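Local coordinates for T-lymphoma invasion and metastasis-inducing protein 2 (Mus musculus, PDB 3A8P) that stimulates GDP-GTP exchange on the small GTPase Rac1, linking extracellular signals to the cytoskeleton, and is represented here by its membrane- and protein-binding PHCCEx domain, at residues 114-117 against 118-122; 144-147 against 148-152; 157-160 against 161-164; 182-185 against 186-189. One frame throughout, in Å; residues are numbered along the deposited sequence.

Contact 1. Residues 114-117 against 118-122; sequences NWVT and AIHSA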
loop_
_atom_site.group_PDB
_atom_site.type_symbol
_atom_site.label_atom_id
_atom_site.label_comp_id
_atom_site.label_asym_id
_atom_site.label_seq_id
_atom_site.Cartn_x
_atom_site.Cartn_y
_atom_site.Cartn_z
ATOM N N ASN A 114 8.208 14.864 -5.698
ATOM C CA ASN A 114 7.506 15.030 -6.959
ATOM C C ASN A 114 6.980 13.687 -7.478
ATOM O O ASN A 114 5.877 13.625 -8.028
ATOM C CB ASN A 114 8.415 15.688 -8.006
ATOM C CG ASN A 114 8.687 17.154 -7.705
ATOM O OD1 ASN A 114 7.914 17.803 -7.008
ATOM N ND2 ASN A 114 9.779 17.683 -8.245
ATOM N N TRP A 115 7.768 12.624 -7.300
ATOM C CA TRP A 115 7.380 11.282 -7.739
ATOM C C TRP A 115 6.209 10.754 -6.919
ATOM O O TRP A 115 5.245 10.205 -7.464
ATOM C CB TRP A 115 8.552 10.307 -7.605
ATOM C CG TRP A 115 9.440 10.266 -8.816
ATOM C CD1 TRP A 115 10.705 10.762 -8.927
ATOM C CD2 TRP A 115 9.114 9.701 -10.096
ATOM N NE1 TRP A 115 11.190 10.543 -10.198
ATOM C CE2 TRP A 115 10.236 9.894 -10.936
ATOM C CE3 TRP A 115 7.981 9.053 -10.613
ATOM C CZ2 TRP A 115 10.262 9.459 -12.269
ATOM C CZ3 TRP A 115 8.004 8.618 -11.942
ATOM C CH2 TRP A 115 9.141 8.824 -12.753
ATOM N N VAL A 116 6.305 10.914 -5.604
ATOM C CA VAL A 116 5.249 10.463 -4.714
ATOM C C VAL A 116 3.950 11.180 -5.065
ATOM O O VAL A 116 2.902 10.552 -5.181
ATOM C CB VAL A 116 5.609 10.738 -3.227
ATOM C CG1 VAL A 116 4.376 10.548 -2.336
ATOM C CG2 VAL A 116 6.703 9.794 -2.790
ATOM N N THR A 117 4.029 12.496 -5.237
ATOM C CA THR A 117 2.855 13.291 -5.572
ATOM C C THR A 117 2.261 12.838 -6.907
ATOM O O THR A 117 1.044 12.668 -7.038
ATOM C CB THR A 117 3.217 14.797 -5.661
ATOM O OG1 THR A 117 3.656 15.260 -4.377
ATOM C CG2 THR A 117 2.004 15.627 -6.118
ATOM N N ALA A 118 3.134 12.641 -7.891
ATOM C CA ALA A 118 2.721 12.213 -9.224
ATOM C C ALA A 118 2.001 10.858 -9.208
ATOM O O ALA A 118 0.907 10.724 -9.753
ATOM C CB ALA A 118 3.955 12.156 -10.165
ATOM N N ILE A 119 2.606 9.862 -8.575
ATOM C CA ILE A 119 2.008 8.531 -8.525
ATOM C C ILE A 119 0.678 8.532 -7.781
ATOM O O ILE A 119 -0.303 7.943 -8.245
ATOM C CB ILE A 119 2.988 7.523 -7.888
ATOM C CG1 ILE A 119 4.191 7.347 -8.822
ATOM C CG2 ILE A 119 2.290 6.181 -7.636
ATOM C CD1 ILE A 119 5.362 6.606 -8.215
ATOM N N HIS A 120 0.628 9.205 -6.637
ATOM C CA HIS A 120 -0.610 9.260 -5.874
ATOM C C HIS A 120 -1.686 10.005 -6.636
ATOM O O HIS A 120 -2.856 9.623 -6.581
ATOM C CB HIS A 120 -0.372 9.917 -4.509
ATOM C CG HIS A 120 0.253 8.995 -3.510
ATOM N ND1 HIS A 120 0.785 9.433 -2.317
ATOM C CD2 HIS A 120 0.417 7.649 -3.523
ATOM C CE1 HIS A 120 1.251 8.399 -1.638
ATOM N NE2 HIS A 120 1.040 7.303 -2.348
ATOM N N SER A 121 -1.304 11.064 -7.350
ATOM C CA SER A 121 -2.283 11.833 -8.124
ATOM C C SER A 121 -2.869 11.014 -9.268
ATOM O O SER A 121 -4.063 11.085 -9.539
ATOM C CB SER A 121 -1.653 13.113 -8.679
ATOM O OG SER A 121 -1.302 13.981 -7.620
ATOM N N ALA A 122 -2.024 10.244 -9.945
ATOM C CA ALA A 122 -2.484 9.401 -11.043
ATOM C C ALA A 122 -3.479 8.379 -10.490
ATOM O O ALA A 122 -4.564 8.190 -11.045
ATOM C CB ALA A 122 -1.302 8.690 -11.681
#
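Val116 and His120, one helical turn apart, lie side by side and point the same way from helix 109-130. The CG1 methyl of Val116, set opposite the backbone N (chi1 167°), comes alongside the imidazole, 3.8 Å from ND1 of His120. Both ring nitrogens have polar partners beyond this turn: NE2 of His120 bonds to the amide N of Val79 and ND1 to OG of Ser204, which fixes the rotation of a buried ring. A beta-branched valine suits its place because it adds bulk without a polar end needing a partner. On the next ridge CD1 of Ile119 reaches back to CE3 of Trp115 at 4.3 Å, and the indole goes on to a cation-pi contact with Lys13.

Ser121 uses its short side chain differently. With OG turned beside its own backbone N (chi1 -66°), the hydroxyl donates to the carbonyl O of Thr117 at 2.8 Å, from above the carbonyl plane, while N of Ser121 reaches the same oxygen at 2.9 Å from the opposite face. Two donors thus grip one acceptor. Thr117 OG1 in turn bonds to the O of Glu113, so both small hydroxyls fold back onto the helix. Trp115 packing on Leu17 of strand 11-26, with Val116 and Ile119 on Val79 of strand 78-81, is characteristic of the C-terminal helix that closes the beta barrel of a PH domain.

Contact 2. Residues 144-147 against 148-152; sequences TRSL and LQKID
Ser146 O is approached by two backbone amides of the following turn. N of Lys150 makes the regular i to i+4 bond to it at 3.0 Å, whereas N of Gln149 gives a weak, bent bond of 3.0 Å with an N-H...O angle of 122°. The other carbonyls follow the ordinary pattern: O of Thr144 takes the N-H of Leu148 and O of Arg145 that of Gln149, while Leu147 O receives N of Ile151 at 2.9 Å. Every amide from Leu148 to Ile151 therefore has its acceptor four residues back.

The side chains add little to this bonding. CE of Lys150 passes 3.8 Å from OG of Ser146, a van der Waals contact in which the extended lysine chain runs by the hydroxyl on an exposed flank. Thr144 OG1 bonds instead to the O of Lys141, so its hydroxyl is paid for within the preceding turn. In Ile151, CG1 lies beside the backbone N (chi1 -76°), which brings it to 3.2 Å from the O of Leu147.

Leucine and isoleucine belong on the side turned to helix 171-206: Leu147 packs on Asp194, Leu148 on Leu195 and Ile151 on Phe191, with Thr144 touching Met198. Arg145, Gln149 and Lys150 are exposed, so this part of helix 136-165 is amphipathic, turning its mainly apolar face to helix 171-206.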
loop_
_atom_site.group_PDB
_atom_site.type_symbol
_atom_site.label_atom_id
_atom_site.label_comp_id
_atom_site.label_asym_id
_atom_site.label_seq_id
_atom_site.Cartn_x
_atom_site.Cartn_y
_atom_site.Cartn_z
ATOM N N THR A 144 -13.194 8.328 3.042
ATOM C CA THR A 144 -12.612 8.316 4.381
ATOM C C THR A 144 -13.696 8.285 5.462
ATOM O O THR A 144 -13.549 7.602 6.476
ATOM C CB THR A 144 -11.682 9.538 4.610
ATOM O OG1 THR A 144 -12.447 10.747 4.556
ATOM C CG2 THR A 144 -10.596 9.594 3.537
ATOM N N ARG A 145 -14.783 9.018 5.245
ATOM C CA ARG A 145 -15.883 9.039 6.211
ATOM C C ARG A 145 -16.501 7.648 6.305
ATOM O O ARG A 145 -16.761 7.141 7.396
ATOM C CB ARG A 145 -16.966 10.033 5.775
ATOM C CG ARG A 145 -16.530 11.490 5.737
ATOM C CD ARG A 145 -17.638 12.370 5.139
ATOM N NE ARG A 145 -17.250 12.966 3.858
ATOM C CZ ARG A 145 -18.082 13.143 2.835
ATOM N NH1 ARG A 145 -19.349 12.767 2.938
ATOM N NH2 ARG A 145 -17.647 13.694 1.706
ATOM N N SER A 146 -16.744 7.043 5.146
ATOM C CA SER A 146 -17.339 5.724 5.083
ATOM C C SER A 146 -16.457 4.674 5.760
ATOM O O SER A 146 -16.938 3.880 6.570
ATOM C CB SER A 146 -17.594 5.338 3.626
ATOM O OG SER A 146 -18.099 4.017 3.532
ATOM N N LEU A 147 -15.171 4.669 5.426
ATOM C CA LEU A 147 -14.247 3.713 6.023
ATOM C C LEU A 147 -14.228 3.884 7.536
ATOM O O LEU A 147 -14.179 2.905 8.278
ATOM C CB LEU A 147 -12.839 3.897 5.446
ATOM C CG LEU A 147 -12.674 3.415 4.000
ATOM C CD1 LEU A 147 -11.406 4.007 3.378
ATOM C CD2 LEU A 147 -12.637 1.880 3.984
ATOM N N LEU A 148 -14.285 5.127 7.997
ATOM C CA LEU A 148 -14.285 5.383 9.431
ATOM C C LEU A 148 -15.513 4.793 10.127
ATOM O O LEU A 148 -15.420 4.310 11.263
ATOM C CB LEU A 148 -14.187 6.884 9.704
ATOM C CG LEU A 148 -12.765 7.439 9.539
ATOM C CD1 LEU A 148 -12.794 8.960 9.538
ATOM C CD2 LEU A 148 -11.882 6.923 10.669
ATOM N N GLN A 149 -16.660 4.821 9.456
ATOM C CA GLN A 149 -17.871 4.263 10.043
ATOM C C GLN A 149 -17.777 2.748 10.056
ATOM O O GLN A 149 -18.152 2.117 11.031
ATOM C CB GLN A 149 -19.124 4.707 9.272
ATOM C CG GLN A 149 -19.414 6.200 9.400
ATOM C CD GLN A 149 -20.834 6.569 8.995
ATOM O OE1 GLN A 149 -21.270 6.286 7.876
ATOM N NE2 GLN A 149 -21.564 7.208 9.908
ATOM N N LYS A 150 -17.262 2.168 8.976
ATOM C CA LYS A 150 -17.113 0.717 8.893
ATOM C C LYS A 150 -16.159 0.190 9.967
ATOM O O LYS A 150 -16.343 -0.905 10.492
ATOM C CB LYS A 150 -16.601 0.317 7.513
ATOM C CG LYS A 150 -17.599 0.596 6.401
ATOM C CD LYS A 150 -17.084 0.085 5.081
ATOM C CE LYS A 150 -18.094 0.287 3.981
ATOM N NZ LYS A 150 -17.595 -0.339 2.730
ATOM N N ILE A 151 -15.138 0.974 10.279
ATOM C CA ILE A 151 -14.176 0.580 11.291
ATOM C C ILE A 151 -14.877 0.563 12.648
ATOM O O ILE A 151 -14.686 -0.352 13.446
ATOM C CB ILE A 151 -12.982 1.556 11.310
ATOM C CG1 ILE A 151 -12.072 1.264 10.110
ATOM C CG2 ILE A 151 -12.229 1.456 12.635
ATOM C CD1 ILE A 151 -11.037 2.343 9.835
ATOM N N ASP A 152 -15.701 1.574 12.896
ATOM C CA ASP A 152 -16.428 1.665 14.154
ATOM C C ASP A 152 -17.395 0.502 14.295
ATOM O O ASP A 152 -17.467 -0.130 15.347
ATOM C CB ASP A 152 -17.182 2.993 14.236
ATOM C CG ASP A 152 -18.073 3.077 15.454
ATOM O OD1 ASP A 152 -19.232 2.613 15.377
ATOM O OD2 ASP A 152 -17.611 3.588 16.497
#

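Contact 3. Residues 157-160 against 161-164; sequences MKKM and AELQ
Near the end of the first arm of the helical hairpin in the CC-Ex region, an i to i+4 salt bridge joins Lys158 to Glu162 along helix 136-165. NZ of Lys158 meets OE2 of Glu162 at 3.0 Å, from above the carboxylate plane. The lysine runs out with CG anti to the backbone N (chi1 -177°) and bends only at its last torsion, which swings the ammonium across to the acid. The second carboxylate oxygen is served by a water, which donates to OE1 of Glu162 at 2.7 Å and accepts weakly from the NZ atoms of both Lys158 and Lys159.

On another side of the helix, the flexible Met160 folds back at chi2 and chi3, but its CE methyl sits overly close to Leu163 and Gln164, so its placement is doubtful. Gln164 bends too: its NE2 gives a weak bond of 3.4 Å to the O of Met160, which already accepts the backbone N of Gln164 at 2.9 Å. Small Ala161 fits where the helix packs on Ile181 of helix 171-206, and Lys158 lays its aliphatic part on Glu185.

The direct ion pair and its water leave both oxygens of Glu162 engaged, and the two nearby lysines would be expected to stabilise the ionised carboxylate at this rather open surface.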
loop_
_atom_site.group_PDB
_atom_site.type_symbol
_atom_site.label_atom_id
_atom_site.label_comp_id
_atom_site.label_asym_id
_atom_site.label_seq_id
_atom_site.Cartn_x
_atom_site.Cartn_y
_atom_site.Cartn_z
ATOM N N MET A 157 -18.569 -5.142 16.357
ATOM C CA MET A 157 -18.974 -6.516 16.072
ATOM C C MET A 157 -17.946 -7.488 16.630
ATOM O O MET A 157 -18.304 -8.533 17.189
ATOM C CB MET A 157 -19.117 -6.748 14.564
ATOM C CG MET A 157 -20.276 -6.006 13.919
ATOM S SD MET A 157 -21.842 -6.368 14.726
ATOM C CE MET A 157 -22.002 -4.897 15.753
ATOM N N LYS A 158 -16.674 -7.127 16.478
ATOM C CA LYS A 158 -15.567 -7.951 16.945
ATOM C C LYS A 158 -15.593 -8.123 18.458
ATOM O O LYS A 158 -15.311 -9.211 18.966
ATOM C CB LYS A 158 -14.224 -7.346 16.515
ATOM C CG LYS A 158 -13.011 -8.190 16.891
ATOM C CD LYS A 158 -11.746 -7.657 16.217
ATOM C CE LYS A 158 -10.492 -8.405 16.660
ATOM N NZ LYS A 158 -10.060 -8.027 18.043
ATOM N N LYS A 159 -15.917 -7.055 19.179
ATOM C CA LYS A 159 -15.991 -7.149 20.632
ATOM C C LYS A 159 -17.182 -8.008 21.036
ATOM O O LYS A 159 -17.095 -8.777 21.985
ATOM C CB LYS A 159 -16.111 -5.766 21.271
ATOM C CG LYS A 159 -14.818 -4.981 21.230
ATOM C CD LYS A 159 -14.923 -3.693 22.030
ATOM C CE LYS A 159 -13.645 -2.875 21.893
ATOM N NZ LYS A 159 -12.444 -3.680 22.291
ATOM N N MET A 160 -18.293 -7.883 20.316
ATOM C CA MET A 160 -19.466 -8.683 20.641
ATOM C C MET A 160 -19.151 -10.172 20.471
ATOM O O MET A 160 -19.474 -10.982 21.338
ATOM C CB MET A 160 -20.653 -8.309 19.749
ATOM C CG MET A 160 -21.920 -9.122 20.031
ATOM S SD MET A 160 -22.844 -8.566 21.500
ATOM C CE MET A 160 -21.713 -8.827 22.783
ATOM N N ALA A 161 -18.523 -10.520 19.352
ATOM C CA ALA A 161 -18.166 -11.904 19.071
ATOM C C ALA A 161 -17.265 -12.445 20.178
ATOM O O ALA A 161 -17.459 -13.561 20.650
ATOM C CB ALA A 161 -17.460 -12.008 17.716
ATOM N N GLU A 162 -16.281 -11.646 20.586
ATOM C CA GLU A 162 -15.366 -12.043 21.649
ATOM C C GLU A 162 -16.135 -12.287 22.953
ATOM O O GLU A 162 -15.878 -13.262 23.660
ATOM C CB GLU A 162 -14.298 -10.962 21.835
ATOM C CG GLU A 162 -13.425 -10.789 20.603
ATOM C CD GLU A 162 -12.479 -9.607 20.699
ATOM O OE1 GLU A 162 -12.873 -8.574 21.274
ATOM O OE2 GLU A 162 -11.347 -9.697 20.178
ATOM N N LEU A 163 -17.091 -11.414 23.263
ATOM C CA LEU A 163 -17.892 -11.583 24.475
ATOM C C LEU A 163 -18.650 -12.909 24.397
ATOM O O LEU A 163 -18.735 -13.633 25.386
ATOM C CB LEU A 163 -18.886 -10.424 24.645
ATOM C CG LEU A 163 -19.735 -10.421 25.928
ATOM C CD1 LEU A 163 -18.828 -10.281 27.158
ATOM C CD2 LEU A 163 -20.734 -9.269 25.892
ATOM N N GLN A 164 -19.196 -13.229 23.224
ATOM C CA GLN A 164 -19.919 -14.491 23.059
ATOM C C GLN A 164 -18.968 -15.690 23.210
ATOM O O GLN A 164 -19.339 -16.720 23.769
ATOM C CB GLN A 164 -20.600 -14.558 21.686
ATOM C CG GLN A 164 -21.502 -13.386 21.359
ATOM C CD GLN A 164 -22.448 -13.031 22.491
ATOM O OE1 GLN A 164 -23.261 -13.850 22.929
ATOM N NE2 GLN A 164 -22.342 -11.796 22.972
HETATM O O HOH W 1 -11.526 -6.363 20.466
#

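Contact 4. Residues 182-185 against 186-189; sequences RQWE and QNLE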
loop_
_atom_site.group_PDB
_atom_site.type_symbol
_atom_site.label_atom_id
_atom_site.label_comp_id
_atom_site.label_asym_id
_atom_site.label_seq_id
_atom_site.Cartn_x
_atom_site.Cartn_y
_atom_site.Cartn_z
ATOM N N ARG A 182 -11.252 -13.615 13.596
ATOM C CA ARG A 182 -10.109 -13.321 12.732
ATOM C C ARG A 182 -10.531 -12.595 11.460
ATOM O O ARG A 182 -9.796 -11.748 10.951
ATOM C CB ARG A 182 -9.361 -14.593 12.334
ATOM C CG ARG A 182 -8.738 -15.348 13.487
ATOM C CD ARG A 182 -7.667 -16.306 12.979
ATOM N NE ARG A 182 -7.272 -17.269 14.001
ATOM C CZ ARG A 182 -7.923 -18.400 14.256
ATOM N NH1 ARG A 182 -9.005 -18.719 13.555
ATOM N NH2 ARG A 182 -7.497 -19.209 15.220
ATOM N N GLN A 183 -11.703 -12.939 10.936
ATOM C CA GLN A 183 -12.180 -12.292 9.727
ATOM C C GLN A 183 -12.472 -10.831 10.047
ATOM O O GLN A 183 -12.087 -9.939 9.286
ATOM C CB GLN A 183 -13.438 -12.987 9.184
ATOM C CG GLN A 183 -13.884 -12.454 7.821
ATOM C CD GLN A 183 -12.797 -12.593 6.759
ATOM O OE1 GLN A 183 -12.422 -13.701 6.388
ATOM N NE2 GLN A 183 -12.281 -11.460 6.275
ATOM N N TRP A 184 -13.144 -10.588 11.172
ATOM C CA TRP A 184 -13.461 -9.221 11.595
ATOM C C TRP A 184 -12.164 -8.424 11.710
ATOM O O TRP A 184 -12.092 -7.255 11.328
ATOM C CB TRP A 184 -14.141 -9.206 12.969
ATOM C CG TRP A 184 -15.564 -9.684 13.019
ATOM C CD1 TRP A 184 -16.060 -10.702 13.790
ATOM C CD2 TRP A 184 -16.694 -9.093 12.362
ATOM N NE1 TRP A 184 -17.423 -10.773 13.660
ATOM C CE2 TRP A 184 -17.841 -9.800 12.790
ATOM C CE3 TRP A 184 -16.850 -8.032 11.460
ATOM C CZ2 TRP A 184 -19.127 -9.481 12.344
ATOM C CZ3 TRP A 184 -18.130 -7.714 11.018
ATOM C CH2 TRP A 184 -19.251 -8.439 11.461
ATOM N N GLU A 185 -11.144 -9.077 12.255
ATOM C CA GLU A 185 -9.844 -8.460 12.455
ATOM C C GLU A 185 -9.164 -8.142 11.130
ATOM O O GLU A 185 -8.547 -7.083 10.979
ATOM C CB GLU A 185 -8.973 -9.388 13.305
ATOM C CG GLU A 185 -7.554 -8.926 13.523
ATOM C CD GLU A 185 -6.815 -9.840 14.485
ATOM O OE1 GLU A 185 -6.992 -9.690 15.713
ATOM O OE2 GLU A 185 -6.069 -10.722 14.014
ATOM N N GLN A 186 -9.273 -9.053 10.169
ATOM C CA GLN A 186 -8.667 -8.820 8.873
ATOM C C GLN A 186 -9.429 -7.726 8.129
ATOM O O GLN A 186 -8.817 -6.879 7.473
ATOM C CB GLN A 186 -8.619 -10.116 8.061
ATOM C CG GLN A 186 -7.633 -11.124 8.652
ATOM C CD GLN A 186 -7.342 -12.309 7.745
ATOM O OE1 GLN A 186 -6.434 -13.092 8.020
ATOM N NE2 GLN A 186 -8.100 -12.447 6.667
ATOM N N ASN A 187 -10.755 -7.727 8.234
ATOM C CA ASN A 187 -11.553 -6.691 7.574
ATOM C C ASN A 187 -11.145 -5.312 8.107
ATOM O O ASN A 187 -11.082 -4.335 7.361
ATOM C CB ASN A 187 -13.051 -6.893 7.830
ATOM C CG ASN A 187 -13.603 -8.125 7.147
ATOM O OD1 ASN A 187 -12.954 -8.728 6.299
ATOM N ND2 ASN A 187 -14.823 -8.495 7.509
ATOM N N LEU A 188 -10.865 -5.241 9.402
ATOM C CA LEU A 188 -10.468 -3.979 10.025
ATOM C C LEU A 188 -9.109 -3.477 9.535
ATOM O O LEU A 188 -8.902 -2.276 9.384
ATOM C CB LEU A 188 -10.455 -4.125 11.547
ATOM C CG LEU A 188 -11.847 -4.211 12.183
ATOM C CD1 LEU A 188 -11.737 -4.644 13.636
ATOM C CD2 LEU A 188 -12.527 -2.849 12.079
ATOM N N GLU A 189 -8.183 -4.397 9.295
ATOM C CA GLU A 189 -6.859 -4.015 8.814
ATOM C C GLU A 189 -6.990 -3.439 7.405
ATOM O O GLU A 189 -6.345 -2.453 7.063
ATOM C CB GLU A 189 -5.929 -5.230 8.814
ATOM C CG GLU A 189 -5.630 -5.748 10.212
ATOM C CD GLU A 189 -4.741 -6.982 10.202
ATOM O OE1 GLU A 189 -5.129 -7.990 9.569
ATOM O OE2 GLU A 189 -3.658 -6.942 10.826
HETATM O O HOH W 2 -9.610 -11.472 4.900
HETATM O O HOH W 3 -5.039 -10.277 11.315
#
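Gln183 curls forward along helix 171-206 to meet Asn187, one turn later. From CB the chain leaves with CG anti to the backbone N (chi1 -173°); CG comes within 4.1 Å of both OD1 and ND2 of Asn187. A bend at chi2 (58°) then carries CD over to 3.9 Å from OD1 of Asn187. At the tip NE2 donates to the same OD1 at 2.8 Å. The acceptor lies close to the amide plane of Gln183, but the donor stands above the carbonyl plane of Asn187, the two amides being turned 38° apart. NE2 also donates to a water, which lies very close to NE2 of Gln186, a weak and doubtful bond.

This stretch falls within a predicted coiled coil, and here helix 171-206 lies against helix 136-165 as one arm of an antiparallel hairpin. Trp184, large and flat, covers Met157 and Asp154, and Asn187 and Leu188 also touch Asp154. The branched Leu188 suits this inward side, its CG lying 3.2 Å from the O of Trp184. The amide of Gln183 stays where water can reach it.

Facing another way, Glu185 and Glu189 share a second water, which donates to OE2 of Glu185 and to OE1 of Glu189, each at 2.9 Å. It bridges two acids of like charge, with OE2 of Glu185 and OE1 of Glu189 standing 5.3 Å apart. The buried carboxylate of Glu189 is held further by a salt bridge from OE1 to Arg246 NH1 and by bonds from Ser224 OG and Ser221 N to OE2.

How the contacts relate
The four contacts come one after another along the chain. Contact 1 lies on helix 109-130 of the PH domain, contacts 2 and 3 on helix 136-165, and contact 4 on helix 171-206. Centres of contacts 2 and 3 are about 19 Å apart along one helix; contact 4, its centre about 14 and 13 Å from theirs, touches both from the returning arm. Ile151 O lies 3.6 Å from Leu188 CD2, and Met157 CB 3.5 Å from Trp184 CZ2. Contact 1 is set apart, its centre about 40 Å from that of contact 3. The long hairpin thus projects from the PH domain, while His120 and Ser204 tie its returning helix to that domain, making one composite module.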